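Local atomic coordinates of immunomodulatory active chitinase (Trichuris suis, PDB entry 6G9C), a protein that probably binds and hydrolyses chitin as a family 18 glycoside hydrolase, and has immunomodulatory properties in inflammatory lung disease. Residues K266-G271 / E360-A365. Sequence-based numbering, arbitrary orientation.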
ATOM      1  N   LYS A 266      -6.658  29.165  -3.250  1.00 41.77           N
ATOM      2  CA  LYS A 266      -6.307  27.914  -2.588  1.00 40.66           C
ATOM      3  C   LYS A 266      -6.184  26.754  -3.564  1.00 39.67           C
ATOM      4  O   LYS A 266      -5.705  25.680  -3.170  1.00 35.15           O
ATOM      5  CB  LYS A 266      -7.326  27.590  -1.491  1.00 42.32           C
ATOM      6  CG  LYS A 266      -7.315  28.592  -0.326  1.00 57.32           C
ATOM      7  CD  LYS A 266      -5.889  28.967   0.123  1.00 61.88           C
ATOM      8  CE  LYS A 266      -5.258  27.895   1.010  1.00 69.37           C
ATOM      9  NZ  LYS A 266      -3.976  28.344   1.634  1.00 71.49           N
ATOM     10  N   GLN A 267      -6.574  26.956  -4.823  1.00 33.27           N
ATOM     11  CA  GLN A 267      -6.371  25.984  -5.886  1.00 31.72           C
ATOM     12  C   GLN A 267      -5.147  26.283  -6.746  1.00 33.30           C
ATOM     13  O   GLN A 267      -4.838  25.503  -7.652  1.00 33.97           O
ATOM     14  CB  GLN A 267      -7.629  25.909  -6.770  1.00 30.59           C
ATOM     15  CG  GLN A 267      -8.776  25.144  -6.101  1.00 30.05           C
ATOM     16  CD  GLN A 267     -10.065  25.174  -6.912  1.00 36.91           C
ATOM     17  OE1 GLN A 267     -10.919  26.038  -6.715  1.00 41.58           O
ATOM     18  NE2 GLN A 267     -10.215  24.215  -7.820  1.00 38.95           N
ATOM     19  N   ILE A 268      -4.439  27.381  -6.491  1.00 32.12           N
ATOM     20  CA  ILE A 268      -3.261  27.747  -7.272  1.00 29.86           C
ATOM     21  C   ILE A 268      -2.031  27.291  -6.500  1.00 32.76           C
ATOM     22  O   ILE A 268      -1.723  27.841  -5.436  1.00 31.45           O
ATOM     23  CB  ILE A 268      -3.204  29.255  -7.552  1.00 33.69           C
ATOM     24  CG1 ILE A 268      -4.431  29.705  -8.355  1.00 31.17           C
ATOM     25  CG2 ILE A 268      -1.902  29.591  -8.290  1.00 33.36           C
ATOM     26  CD1 ILE A 268      -4.671  31.230  -8.332  1.00 33.67           C
ATOM     27  N   ILE A 269      -1.317  26.302  -7.035  1.00 28.66           N
ATOM     28  CA  ILE A 269      -0.127  25.757  -6.387  1.00 26.71           C
ATOM     29  C   ILE A 269       1.097  26.286  -7.116  1.00 30.76           C
ATOM     30  O   ILE A 269       1.237  26.088  -8.329  1.00 28.96           O
ATOM     31  CB  ILE A 269      -0.139  24.220  -6.379  1.00 24.06           C
ATOM     32  CG1 ILE A 269      -1.523  23.680  -5.970  1.00 27.23           C
ATOM     33  CG2 ILE A 269       0.971  23.685  -5.442  1.00 21.42           C
ATOM     34  CD1 ILE A 269      -2.074  24.231  -4.644  1.00 29.63           C
ATOM     35  N   ILE A 270       2.007  26.918  -6.373  1.00 30.43           N
ATOM     36  CA  ILE A 270       3.124  27.654  -6.967  1.00 32.50           C
ATOM     37  C   ILE A 270       4.280  26.700  -7.261  1.00 27.65           C
ATOM     38  O   ILE A 270       4.791  26.028  -6.356  1.00 28.70           O
ATOM     39  CB  ILE A 270       3.585  28.789  -6.043  1.00 31.99           C
ATOM     40  CG1 ILE A 270       2.409  29.711  -5.699  1.00 37.04           C
ATOM     41  CG2 ILE A 270       4.753  29.560  -6.692  1.00 31.45           C
ATOM     42  CD1 ILE A 270       1.781  30.372  -6.891  1.00 42.03           C
ATOM     43  N   GLY A 271       4.728  26.685  -8.513  1.00 26.38           N
ATOM     44  CA  GLY A 271       5.812  25.796  -8.901  1.00 25.05           C
ATOM     45  C   GLY A 271       7.178  26.343  -8.499  1.00 29.19           C
ATOM     46  O   GLY A 271       7.471  27.531  -8.647  1.00 27.21           O
ATOM     47  N   GLU A 360       0.738  35.650   0.763  1.00 43.20           N
ATOM     48  CA  GLU A 360      -0.338  35.912  -0.179  1.00 48.25           C
ATOM     49  C   GLU A 360      -1.459  34.890  -0.092  1.00 50.08           C
ATOM     50  O   GLU A 360      -2.482  35.062  -0.763  1.00 45.17           O
ATOM     51  CB  GLU A 360       0.211  35.940  -1.613  1.00 50.94           C
ATOM     52  CG  GLU A 360       1.257  37.021  -1.856  1.00 54.87           C
ATOM     53  CD  GLU A 360       0.741  38.412  -1.531  1.00 62.52           C
ATOM     54  OE1 GLU A 360      -0.313  38.803  -2.080  1.00 62.55           O
ATOM     55  OE2 GLU A 360       1.384  39.107  -0.717  1.00 60.38           O
ATOM     56  N   ASN A 361      -1.280  33.835   0.706  1.00 45.65           N
ATOM     57  CA  ASN A 361      -2.288  32.795   0.899  1.00 46.36           C
ATOM     58  C   ASN A 361      -2.651  32.107  -0.415  1.00 42.45           C
ATOM     59  O   ASN A 361      -3.823  31.894  -0.729  1.00 39.57           O
ATOM     60  CB  ASN A 361      -3.536  33.358   1.583  1.00 57.72           C
ATOM     61  CG  ASN A 361      -3.201  34.411   2.615  1.00 79.03           C
ATOM     62  OD1 ASN A 361      -2.707  34.100   3.702  1.00 84.88           O
ATOM     63  ND2 ASN A 361      -3.451  35.673   2.275  1.00 89.15           N
ATOM     64  N   TYR A 362      -1.630  31.740  -1.187  1.00 39.47           N
ATOM     65  CA  TYR A 362      -1.880  30.832  -2.294  1.00 38.94           C
ATOM     66  C   TYR A 362      -2.033  29.413  -1.745  1.00 39.46           C
ATOM     67  O   TYR A 362      -1.961  29.178  -0.537  1.00 37.60           O
ATOM     68  CB  TYR A 362      -0.780  30.957  -3.349  1.00 34.16           C
ATOM     69  CG  TYR A 362      -1.002  32.160  -4.236  1.00 39.60           C
ATOM     70  CD1 TYR A 362      -1.987  32.142  -5.216  1.00 36.43           C
ATOM     71  CD2 TYR A 362      -0.255  33.324  -4.076  1.00 40.10           C
ATOM     72  CE1 TYR A 362      -2.218  33.244  -6.021  1.00 39.33           C
ATOM     73  CE2 TYR A 362      -0.477  34.437  -4.883  1.00 45.15           C
ATOM     74  CZ  TYR A 362      -1.463  34.384  -5.855  1.00 43.87           C
ATOM     75  OH  TYR A 362      -1.702  35.473  -6.665  1.00 40.39           O
ATOM     76  N   GLY A 363      -2.276  28.451  -2.638  1.00 40.74           N
ATOM     77  CA  GLY A 363      -2.717  27.139  -2.189  1.00 39.15           C
ATOM     78  C   GLY A 363      -1.609  26.254  -1.667  1.00 36.75           C
ATOM     79  O   GLY A 363      -1.860  25.349  -0.858  1.00 34.06           O
ATOM     80  N   GLY A 364      -0.391  26.482  -2.119  1.00 34.70           N
ATOM     81  CA  GLY A 364       0.756  25.722  -1.653  1.00 32.95           C
ATOM     82  C   GLY A 364       1.877  25.809  -2.672  1.00 32.45           C
ATOM     83  O   GLY A 364       1.957  26.768  -3.449  1.00 30.26           O
ATOM     84  N   ALA A 365       2.714  24.776  -2.672  1.00 29.34           N
ATOM     85  CA  ALA A 365       3.871  24.735  -3.554  1.00 25.69           C
ATOM     86  C   ALA A 365       4.055  23.327  -4.082  1.00 26.22           C
ATOM     87  O   ALA A 365       3.615  22.345  -3.473  1.00 28.59           O
ATOM     88  CB  ALA A 365       5.155  25.181  -2.824  1.00 26.22           C
TER
HETATM   89  O   HOH W   1      -4.563  24.820  -0.781  1.00 40.49           O
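Tyr362 runs alongside Ile268, both reaching in one direction. Followed outward, Tyr362 CB lies 3.9 Å from Ile268 O and 4.2 Å from Ile270 CG1; CD1 then meets Ile268 CB at 3.9 Å, and CE1 meets Ile268 CD1, a methyl in the plane of the ring at its edge. Ile270 CD1 approaches the ring obliquely.

The parallel pairing rests on the bridge between Ile270 and Ala365, where Ile270 N reaches Gly364 O at 2.9 Å, nearly straight at 174°. In the turn leading into the second strand, Gly363 N donates to Ile268 O, bent at 146°. A water donates to both Lys266 O and Gly363 O, bridging the residues that lead into the two strands. Bends at chi2 and chi3 curl the Lys266 chain back, letting NZ bond Tyr362 O at 3.1 Å from above the carbonyl plane. Ile269 CG2 packs 3.4 Å from Ala365 C.

Such neighbouring parallel strands are characteristic of the family 18 TIM barrel, here 268-281 beside 364-368. Asn361, with positive phi, ends helix 347-360 in a Schellman motif. Helix 251-261 covers Ile268, Ile270 and Tyr362, while Ile269 faces strand 214-218.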